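Local coordinates for xylose isomerase domain protein TIM barrel (Planctomyces limnophilus, PDB 3TVA) that binds a magnesium ion in a TIM barrel of the xylose isomerase-like family and probably acts as an isomerase, its substrate not being established here, at residues P9-T17 against W248-E259; A164-E172 against A199-V207. All blocks are in the same frame, centred on the assembly; numbering follows the deposited sequence.

Contact 1 (P9-T17 against W248-E259); sequences PYWPIGVFT and WEIGYRGPLTIE. With MG (magnesium ion), chain C.
Trp-11 is sandwiched between Trp-248 and Leu-256 just before the first and last strands of the TIM barrel pair in parallel and close it. Leu-256 CD2 sits over one face of the indole, 3.9 Å from the centroid of the five-membered ring of Trp-11, a CH-pi contact. Over the opposite face Trp-248 presents its edge in an edge-to-face pair, CE3 lying 3.7 Å from Trp-11 CZ2. The same Trp-248 turns its CH2 corner to Tyr-10 CD1. With CG anti to the carbonyl carbon (chi1 -74°), Trp-11 donates a bent hydrogen bond (145°) from NE1 to Tyr-252 O at 2.9 Å. Arg-253 NH1 reaches that oxygen from the other side of its carbonyl plane, so two donors grip it. NH1 also bonds Trp-248 O, on a lone pair, and this holds the guanidinium over a face of the Trp-248 ring.

The backbones pair from the cluster onward: Trp-11 N bonds Arg-253 O, Leu-256 N bonds Pro-12 O, and Gly-14 bonds both Leu-256 O and Ile-258 N. Ile-13 and Ile-258 pack on the side covered by helix 266-287. At the far end Glu-259 joins Glu-158, Asp-184 and His-211 round the magnesium. Its extended chain lays OE2 over the centre of the Phe-16 ring, while Glu-259 OE1 binds the magnesium at 2.5 Å.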
loop_
_atom_site.group_PDB
_atom_site.type_symbol
_atom_site.label_atom_id
_atom_site.label_comp_id
_atom_site.label_asym_id
_atom_site.label_seq_id
_atom_site.Cartn_x
_atom_site.Cartn_y
_atom_site.Cartn_z
ATOM N N PRO A 9 1.036 17.909 -12.686
ATOM C CA PRO A 9 1.426 16.860 -13.639
ATOM C C PRO A 9 0.847 15.510 -13.247
ATOM O O PRO A 9 0.871 15.141 -12.076
ATOM C CB PRO A 9 2.956 16.833 -13.541
ATOM C CG PRO A 9 3.279 17.466 -12.230
ATOM C CD PRO A 9 2.196 18.474 -11.974
ATOM N N TYR A 10 0.325 14.788 -14.231
ATOM C CA TYR A 10 -0.333 13.516 -13.983
ATOM C C TYR A 10 0.693 12.463 -13.687
ATOM O O TYR A 10 1.803 12.500 -14.233
ATOM C CB TYR A 10 -1.084 13.056 -15.227
ATOM C CG TYR A 10 -2.026 14.074 -15.798
ATOM C CD1 TYR A 10 -2.162 14.223 -17.175
ATOM C CD2 TYR A 10 -2.798 14.878 -14.960
ATOM C CE1 TYR A 10 -3.042 15.159 -17.708
ATOM C CE2 TYR A 10 -3.674 15.810 -15.476
ATOM C CZ TYR A 10 -3.796 15.948 -16.851
ATOM O OH TYR A 10 -4.673 16.881 -17.358
ATOM N N TRP A 11 0.301 11.498 -12.864
ATOM C CA TRP A 11 1.084 10.281 -12.678
ATOM C C TRP A 11 2.566 10.522 -12.362
ATOM O O TRP A 11 3.422 9.913 -12.991
ATOM C CB TRP A 11 0.959 9.397 -13.930
ATOM C CG TRP A 11 -0.376 8.712 -14.061
ATOM C CD1 TRP A 11 -1.440 8.809 -13.201
ATOM C CD2 TRP A 11 -0.781 7.811 -15.098
ATOM N NE1 TRP A 11 -2.482 8.030 -13.648
ATOM C CE2 TRP A 11 -2.099 7.398 -14.804
ATOM C CE3 TRP A 11 -0.152 7.303 -16.242
ATOM C CZ2 TRP A 11 -2.803 6.510 -15.613
ATOM C CZ3 TRP A 11 -0.856 6.429 -17.054
ATOM C CH2 TRP A 11 -2.172 6.044 -16.738
ATOM N N PRO A 12 2.875 11.398 -11.381
ATOM C CA PRO A 12 4.298 11.462 -11.016
ATOM C C PRO A 12 4.718 10.086 -10.520
ATOM O O PRO A 12 3.917 9.397 -9.898
ATOM C CB PRO A 12 4.330 12.476 -9.864
ATOM C CG PRO A 12 2.949 12.394 -9.247
ATOM C CD PRO A 12 2.020 12.135 -10.431
ATOM N N ILE A 13 5.916 9.650 -10.868
ATOM C CA ILE A 13 6.372 8.333 -10.443
ATOM C C ILE A 13 6.934 8.380 -9.017
ATOM O O ILE A 13 7.455 9.405 -8.574
ATOM C CB ILE A 13 7.312 7.692 -11.490
ATOM C CG1 ILE A 13 6.460 7.136 -12.637
ATOM C CG2 ILE A 13 8.127 6.553 -10.895
ATOM C CD1 ILE A 13 6.739 7.738 -13.956
ATOM N N GLY A 14 6.811 7.278 -8.291
ATOM C CA GLY A 14 7.298 7.243 -6.933
ATOM C C GLY A 14 7.850 5.874 -6.649
ATOM O O GLY A 14 7.727 4.957 -7.468
ATOM N N VAL A 15 8.538 5.754 -5.521
ATOM C CA VAL A 15 8.979 4.452 -5.058
ATOM C C VAL A 15 8.591 4.300 -3.599
ATOM O O VAL A 15 8.426 5.286 -2.872
ATOM C CB VAL A 15 10.506 4.226 -5.239
ATOM C CG1 VAL A 15 10.907 4.378 -6.717
ATOM C CG2 VAL A 15 11.296 5.181 -4.356
ATOM N N PHE A 16 8.416 3.055 -3.182
ATOM C CA PHE A 16 8.033 2.771 -1.818
ATOM C C PHE A 16 9.336 2.671 -1.027
ATOM O O PHE A 16 10.208 1.885 -1.367
ATOM C CB PHE A 16 7.198 1.481 -1.758
ATOM C CG PHE A 16 6.648 1.189 -0.402
ATOM C CD1 PHE A 16 5.343 1.532 -0.081
ATOM C CD2 PHE A 16 7.437 0.580 0.563
ATOM C CE1 PHE A 16 4.827 1.272 1.182
ATOM C CE2 PHE A 16 6.927 0.312 1.834
ATOM C CZ PHE A 16 5.615 0.656 2.134
ATOM N N THR A 17 9.462 3.476 0.021
ATOM C CA THR A 17 10.709 3.574 0.766
ATOM C C THR A 17 10.535 3.209 2.232
ATOM O O THR A 17 9.412 3.093 2.727
ATOM C CB THR A 17 11.293 4.998 0.710
ATOM O OG1 THR A 17 10.369 5.922 1.300
ATOM C CG2 THR A 17 11.571 5.400 -0.731
ATOM N N TRP A 248 -6.312 5.154 -16.053
ATOM C CA TRP A 248 -6.560 6.404 -16.746
ATOM C C TRP A 248 -8.061 6.590 -16.974
ATOM O O TRP A 248 -8.601 7.658 -16.712
ATOM C CB TRP A 248 -5.812 6.434 -18.074
ATOM C CG TRP A 248 -5.939 7.734 -18.795
ATOM C CD1 TRP A 248 -6.693 7.990 -19.917
ATOM C CD2 TRP A 248 -5.291 8.962 -18.453
ATOM N NE1 TRP A 248 -6.548 9.310 -20.288
ATOM C CE2 TRP A 248 -5.695 9.928 -19.403
ATOM C CE3 TRP A 248 -4.400 9.340 -17.436
ATOM C CZ2 TRP A 248 -5.239 11.249 -19.366
ATOM C CZ3 TRP A 248 -3.952 10.649 -17.401
ATOM C CH2 TRP A 248 -4.371 11.588 -18.362
ATOM N N GLU A 249 -8.730 5.537 -17.438
ATOM C CA GLU A 249 -10.170 5.593 -17.699
ATOM C C GLU A 249 -11.011 5.958 -16.466
ATOM O O GLU A 249 -11.989 6.703 -16.568
ATOM C CB GLU A 249 -10.674 4.270 -18.279
ATOM C CG GLU A 249 -12.193 4.223 -18.347
ATOM C CD GLU A 249 -12.751 2.857 -18.676
ATOM O OE1 GLU A 249 -12.077 2.086 -19.404
ATOM O OE2 GLU A 249 -13.882 2.549 -18.221
ATOM N N ILE A 250 -10.633 5.463 -15.290
ATOM C CA ILE A 250 -11.442 5.743 -14.103
ATOM C C ILE A 250 -11.127 7.084 -13.450
ATOM O O ILE A 250 -11.714 7.431 -12.432
ATOM C CB ILE A 250 -11.351 4.645 -13.065
ATOM C CG1 ILE A 250 -9.920 4.572 -12.514
ATOM C CG2 ILE A 250 -11.806 3.327 -13.686
ATOM C CD1 ILE A 250 -9.752 3.588 -11.381
ATOM N N GLY A 251 -10.209 7.842 -14.034
ATOM C CA GLY A 251 -9.925 9.166 -13.522
ATOM C C GLY A 251 -8.766 9.262 -12.538
ATOM O O GLY A 251 -8.547 10.334 -11.977
ATOM N N TYR A 252 -7.988 8.187 -12.349
ATOM C CA TYR A 252 -6.890 8.283 -11.390
ATOM C C TYR A 252 -5.724 9.038 -12.008
ATOM O O TYR A 252 -5.242 8.690 -13.090
ATOM C CB TYR A 252 -6.421 6.906 -10.928
ATOM C CG TYR A 252 -5.296 7.020 -9.927
ATOM C CD1 TYR A 252 -5.555 7.384 -8.605
ATOM C CD2 TYR A 252 -3.970 6.802 -10.309
ATOM C CE1 TYR A 252 -4.522 7.501 -7.675
ATOM C CE2 TYR A 252 -2.923 6.923 -9.388
ATOM C CZ TYR A 252 -3.209 7.275 -8.078
ATOM O OH TYR A 252 -2.190 7.398 -7.170
ATOM N N ARG A 253 -5.413 10.180 -11.400
ATOM C CA ARG A 253 -4.288 11.030 -11.772
ATOM C C ARG A 253 -3.064 11.053 -10.841
ATOM O O ARG A 253 -2.090 11.752 -11.119
ATOM C CB ARG A 253 -4.799 12.432 -12.114
ATOM C CG ARG A 253 -5.947 12.398 -13.150
ATOM C CD ARG A 253 -5.453 11.933 -14.533
ATOM N NE ARG A 253 -6.495 12.005 -15.556
ATOM C CZ ARG A 253 -7.224 10.965 -15.953
ATOM N NH1 ARG A 253 -7.018 9.768 -15.415
ATOM N NH2 ARG A 253 -8.151 11.116 -16.896
ATOM N N GLY A 254 -3.141 10.336 -9.723
ATOM C CA GLY A 254 -2.163 10.489 -8.655
ATOM C C GLY A 254 -0.849 9.768 -8.933
ATOM O O GLY A 254 -0.616 9.290 -10.047
ATOM N N PRO A 255 0.015 9.667 -7.911
ATOM C CA PRO A 255 1.338 9.065 -8.115
ATOM C C PRO A 255 1.268 7.590 -8.493
ATOM O O PRO A 255 0.366 6.856 -8.059
ATOM C CB PRO A 255 2.014 9.219 -6.740
ATOM C CG PRO A 255 1.317 10.385 -6.104
ATOM C CD PRO A 255 -0.123 10.281 -6.576
ATOM N N LEU A 256 2.224 7.154 -9.299
ATOM C CA LEU A 256 2.375 5.734 -9.576
ATOM C C LEU A 256 3.539 5.268 -8.723
ATOM O O LEU A 256 4.698 5.527 -9.050
ATOM C CB LEU A 256 2.709 5.526 -11.057
ATOM C CG LEU A 256 1.732 6.099 -12.101
ATOM C CD1 LEU A 256 2.280 5.922 -13.531
ATOM C CD2 LEU A 256 0.353 5.450 -11.972
ATOM N N THR A 257 3.246 4.527 -7.661
ATOM C CA THR A 257 4.287 4.197 -6.712
ATOM C C THR A 257 4.786 2.780 -6.942
ATOM O O THR A 257 4.073 1.802 -6.698
ATOM C CB THR A 257 3.821 4.354 -5.247
ATOM O OG1 THR A 257 3.215 5.640 -5.063
ATOM C CG2 THR A 257 5.016 4.201 -4.292
ATOM N N ILE A 258 6.023 2.683 -7.409
ATOM C CA ILE A 258 6.649 1.400 -7.661
ATOM C C ILE A 258 7.004 0.718 -6.347
ATOM O O ILE A 258 7.658 1.298 -5.474
ATOM C CB ILE A 258 7.952 1.555 -8.470
ATOM C CG1 ILE A 258 7.714 2.368 -9.738
ATOM C CG2 ILE A 258 8.538 0.194 -8.796
ATOM C CD1 ILE A 258 9.010 2.899 -10.372
ATOM N N GLU A 259 6.581 -0.527 -6.215
ATOM C CA GLU A 259 6.959 -1.320 -5.068
ATOM C C GLU A 259 7.619 -2.605 -5.540
ATOM O O GLU A 259 7.041 -3.334 -6.336
ATOM C CB GLU A 259 5.740 -1.658 -4.219
ATOM C CG GLU A 259 6.125 -2.404 -2.946
ATOM C CD GLU A 259 4.918 -2.703 -2.090
ATOM O OE1 GLU A 259 3.965 -3.273 -2.637
ATOM O OE2 GLU A 259 4.915 -2.347 -0.893
HETATM MG MG MG C . 1.597 -2.970 -2.042
HETATM O O HOH W 1 -1.359 14.705 -10.230
#

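Contact 2 (A164-E172 against A199-V207)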
loop_
_atom_site.group_PDB
_atom_site.type_symbol
_atom_site.label_atom_id
_atom_site.label_comp_id
_atom_site.label_asym_id
_atom_site.label_seq_id
_atom_site.Cartn_x
_atom_site.Cartn_y
_atom_site.Cartn_z
ATOM N N ALA A 164 -13.046 -8.341 -4.338
ATOM C CA ALA A 164 -13.472 -6.946 -4.472
ATOM C C ALA A 164 -14.862 -6.724 -3.860
ATOM O O ALA A 164 -15.111 -5.698 -3.239
ATOM C CB ALA A 164 -13.446 -6.502 -5.952
ATOM N N ASP A 165 -15.759 -7.695 -4.019
ATOM C CA ASP A 165 -17.103 -7.583 -3.455
ATOM C C ASP A 165 -17.099 -7.461 -1.911
ATOM O O ASP A 165 -17.820 -6.629 -1.347
ATOM C CB ASP A 165 -17.976 -8.773 -3.889
ATOM C CG ASP A 165 -18.393 -8.702 -5.371
ATOM O OD1 ASP A 165 -18.367 -7.603 -5.975
ATOM O OD2 ASP A 165 -18.756 -9.756 -5.933
ATOM N N HIS A 166 -16.282 -8.286 -1.251
ATOM C CA HIS A 166 -16.179 -8.317 0.214
ATOM C C HIS A 166 -15.586 -6.998 0.709
ATOM O O HIS A 166 -16.052 -6.419 1.687
ATOM C CB HIS A 166 -15.292 -9.502 0.633
ATOM C CG HIS A 166 -15.346 -9.852 2.094
ATOM N ND1 HIS A 166 -16.357 -9.440 2.937
ATOM C CD2 HIS A 166 -14.507 -10.598 2.855
ATOM C CE1 HIS A 166 -16.135 -9.913 4.153
ATOM N NE2 HIS A 166 -15.016 -10.612 4.130
ATOM N N LEU A 167 -14.559 -6.522 0.012
ATOM C CA LEU A 167 -13.918 -5.253 0.339
ATOM C C LEU A 167 -14.893 -4.073 0.212
ATOM O O LEU A 167 -14.933 -3.186 1.064
ATOM C CB LEU A 167 -12.716 -5.019 -0.574
ATOM C CG LEU A 167 -12.000 -3.672 -0.408
ATOM C CD1 LEU A 167 -11.445 -3.498 1.002
ATOM C CD2 LEU A 167 -10.883 -3.546 -1.435
ATOM N N LEU A 168 -15.675 -4.063 -0.858
ATOM C CA LEU A 168 -16.686 -3.029 -1.039
ATOM C C LEU A 168 -17.708 -3.056 0.107
ATOM O O LEU A 168 -18.127 -2.013 0.622
ATOM C CB LEU A 168 -17.427 -3.239 -2.362
ATOM C CG LEU A 168 -16.750 -2.802 -3.663
ATOM C CD1 LEU A 168 -17.502 -3.385 -4.871
ATOM C CD2 LEU A 168 -16.690 -1.279 -3.754
ATOM N N GLU A 169 -18.124 -4.259 0.479
ATOM C CA GLU A 169 -19.056 -4.437 1.570
ATOM C C GLU A 169 -18.483 -3.842 2.877
ATOM O O GLU A 169 -19.192 -3.159 3.622
ATOM C CB GLU A 169 -19.357 -5.928 1.747
ATOM C CG GLU A 169 -20.481 -6.203 2.728
ATOM C CD GLU A 169 -20.632 -7.680 3.083
ATOM O OE1 GLU A 169 -19.708 -8.479 2.799
ATOM O OE2 GLU A 169 -21.684 -8.037 3.652
ATOM N N PHE A 170 -17.199 -4.084 3.130
ATOM C CA PHE A 170 -16.549 -3.602 4.354
ATOM C C PHE A 170 -16.490 -2.092 4.334
ATOM O O PHE A 170 -16.819 -1.428 5.324
ATOM C CB PHE A 170 -15.129 -4.182 4.488
ATOM C CG PHE A 170 -14.379 -3.695 5.699
ATOM C CD1 PHE A 170 -14.788 -4.054 6.977
ATOM C CD2 PHE A 170 -13.245 -2.897 5.556
ATOM C CE1 PHE A 170 -14.094 -3.620 8.109
ATOM C CE2 PHE A 170 -12.540 -2.456 6.671
ATOM C CZ PHE A 170 -12.965 -2.816 7.955
ATOM N N ILE A 171 -16.058 -1.547 3.201
ATOM C CA ILE A 171 -15.946 -0.100 3.058
ATOM C C ILE A 171 -17.303 0.567 3.233
ATOM O O ILE A 171 -17.418 1.620 3.863
ATOM C CB ILE A 171 -15.335 0.266 1.691
ATOM C CG1 ILE A 171 -13.833 -0.074 1.686
ATOM C CG2 ILE A 171 -15.586 1.731 1.345
ATOM C CD1 ILE A 171 -13.175 0.096 0.324
ATOM N N GLU A 172 -18.331 -0.069 2.691
ATOM C CA GLU A 172 -19.688 0.456 2.771
ATOM C C GLU A 172 -20.235 0.389 4.204
ATOM O O GLU A 172 -21.002 1.254 4.629
ATOM C CB GLU A 172 -20.596 -0.316 1.817
ATOM C CG GLU A 172 -21.164 0.532 0.714
ATOM C CD GLU A 172 -20.737 0.112 -0.683
ATOM O OE1 GLU A 172 -21.576 -0.477 -1.404
ATOM O OE2 GLU A 172 -19.583 0.398 -1.069
ATOM N N ALA A 199 -11.103 -6.206 -10.571
ATOM C CA ALA A 199 -11.321 -5.724 -9.215
ATOM C C ALA A 199 -11.160 -4.207 -9.162
ATOM O O ALA A 199 -11.928 -3.531 -8.501
ATOM C CB ALA A 199 -10.366 -6.393 -8.221
ATOM N N LEU A 200 -10.145 -3.694 -9.851
ATOM C CA LEU A 200 -9.923 -2.257 -9.949
ATOM C C LEU A 200 -11.157 -1.514 -10.465
ATOM O O LEU A 200 -11.524 -0.476 -9.918
ATOM C CB LEU A 200 -8.743 -1.968 -10.876
ATOM C CG LEU A 200 -8.486 -0.486 -11.158
ATOM C CD1 LEU A 200 -8.155 0.275 -9.859
ATOM C CD2 LEU A 200 -7.362 -0.340 -12.188
ATOM N N ARG A 201 -11.781 -2.027 -11.531
ATOM C CA ARG A 201 -13.000 -1.416 -12.050
ATOM C C ARG A 201 -14.090 -1.387 -10.984
ATOM O O ARG A 201 -14.808 -0.407 -10.855
ATOM C CB ARG A 201 -13.532 -2.166 -13.265
ATOM C CG ARG A 201 -12.679 -2.056 -14.526
ATOM C CD ARG A 201 -13.444 -2.633 -15.713
ATOM N NE ARG A 201 -12.803 -2.230 -16.956
ATOM C CZ ARG A 201 -13.043 -1.078 -17.567
ATOM N NH1 ARG A 201 -13.935 -0.239 -17.069
ATOM N NH2 ARG A 201 -12.395 -0.777 -18.677
ATOM N N LYS A 202 -14.226 -2.473 -10.230
ATOM C CA LYS A 202 -15.285 -2.563 -9.232
ATOM C C LYS A 202 -15.087 -1.564 -8.096
ATOM O O LYS A 202 -16.059 -1.024 -7.570
ATOM C CB LYS A 202 -15.354 -3.976 -8.649
ATOM C CG LYS A 202 -16.127 -4.965 -9.495
ATOM C CD LYS A 202 -16.113 -6.342 -8.844
ATOM C CE LYS A 202 -17.094 -7.296 -9.504
ATOM N NZ LYS A 202 -16.967 -8.682 -8.958
ATOM N N VAL A 203 -13.837 -1.360 -7.685
ATOM C CA VAL A 203 -13.547 -0.515 -6.519
ATOM C C VAL A 203 -13.170 0.930 -6.843
ATOM O O VAL A 203 -12.748 1.673 -5.953
ATOM C CB VAL A 203 -12.538 -1.159 -5.537
ATOM C CG1 VAL A 203 -13.042 -2.540 -5.110
ATOM C CG2 VAL A 203 -11.127 -1.231 -6.145
ATOM N N ALA A 204 -13.282 1.292 -8.121
ATOM C CA ALA A 204 -12.712 2.522 -8.664
ATOM C C ALA A 204 -12.975 3.774 -7.813
ATOM O O ALA A 204 -12.064 4.573 -7.593
ATOM C CB ALA A 204 -13.236 2.747 -10.101
ATOM N N ARG A 205 -14.203 3.936 -7.324
ATOM C CA ARG A 205 -14.570 5.176 -6.628
ATOM C C ARG A 205 -13.841 5.356 -5.296
ATOM O O ARG A 205 -13.816 6.466 -4.748
ATOM C CB ARG A 205 -16.092 5.290 -6.435
ATOM C CG ARG A 205 -16.701 4.261 -5.468
ATOM C CD ARG A 205 -18.227 4.295 -5.580
ATOM N NE ARG A 205 -18.903 3.273 -4.768
ATOM C CZ ARG A 205 -19.121 2.027 -5.182
ATOM N NH1 ARG A 205 -18.685 1.644 -6.385
ATOM N NH2 ARG A 205 -19.760 1.160 -4.403
ATOM N N TYR A 206 -13.281 4.269 -4.753
ATOM C CA TYR A 206 -12.507 4.349 -3.510
ATOM C C TYR A 206 -10.985 4.411 -3.672
ATOM O O TYR A 206 -10.277 4.501 -2.674
ATOM C CB TYR A 206 -12.884 3.195 -2.557
ATOM C CG TYR A 206 -14.362 3.109 -2.286
ATOM C CD1 TYR A 206 -15.029 4.161 -1.653
ATOM C CD2 TYR A 206 -15.103 1.978 -2.653
ATOM C CE1 TYR A 206 -16.393 4.100 -1.391
ATOM C CE2 TYR A 206 -16.493 1.900 -2.377
ATOM C CZ TYR A 206 -17.120 2.976 -1.756
ATOM O OH TYR A 206 -18.470 2.939 -1.496
ATOM N N VAL A 207 -10.465 4.342 -4.899
ATOM C CA VAL A 207 -9.011 4.270 -5.069
ATOM C C VAL A 207 -8.406 5.648 -4.819
ATOM O O VAL A 207 -8.788 6.615 -5.482
ATOM C CB VAL A 207 -8.652 3.832 -6.501
ATOM C CG1 VAL A 207 -7.152 3.992 -6.756
ATOM C CG2 VAL A 207 -9.093 2.392 -6.740
HETATM O O HOH W 2 -15.554 -9.798 -6.368
#
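Two neighbouring helices on the outside of the barrel, 164-174 and 196-203, meet here, together with the 3-10 turn that follows the second. At the start Ala-164 CB touches Ala-199 CB at 3.8 Å. The small side chains let the backbones come close, with CA atoms 5.3 Å apart for Ala-164 and Ala-199. Next to them Val-203 CG1 lies against Ala-164 CB and Leu-168 CG.

Both helices pack on strand 179-183, which runs between them in sequence, as the repeating beta-alpha order of a TIM barrel requires. Ile-181 of that strand lies under Leu-167, Ile-171 and Val-203. The short helix segments run nearly parallel, 21° apart.

Tyr-206 fills the other end. Its CG is anti to the carbonyl carbon (chi1 -54°), which swings the ring toward helix 164-174. Ile-171 CG2 stands over the ring centre, 3.6 Å from the centroid of Tyr-206, in a CH-pi contact. Arg-205 CG covers the opposite face. Leu-168 CD2 comes in at the edge, 3.5 Å from Tyr-206 CE2. In one of two conformers of Glu-172, Tyr-206 OH donates to Glu-172 OE2 at 2.8 Å, so this bond is less certain than the packing. With an alanine here the flat surface under Ile-171 CG2 and beside Leu-168 CD2 would be gone, which would probably open a gap between the helices.

Charged pairs border the apolar seam. For that same conformer Arg-205 NH2 lies 3.4 Å from Glu-172 OE2, a weak bond and a doubtful salt bridge. Lys-202, its chain extended, lays CD against Ala-164 CB and brings NZ to Asp-165 OD1 at 3.5 Å, also weak. One water accepts from both Asp-165 N and Lys-202 NZ.

Contact 1 is mostly buried and belongs to the barrel wall. Contact 2 lies in the outer helical layer and is only partly buried. Contact 1 combines backbone hydrogen bonds along the paired strands and the loops leading into them with an aromatic cluster at one end and a metal ligand at the other. Contact 2 relies mainly on side chains: apolar packing inward, weak charged pairs toward the surface. The two hold different elements, with centres about 19 Å apart, yet they touch. Glu-249 OE1 forms a salt bridge with Arg-201 NH2 at 3.0 Å, and Ile-250 packs on Leu-200 and Ala-204. Strand 207-216 begins in contact 2 and pairs with strand 256-258 of contact 1.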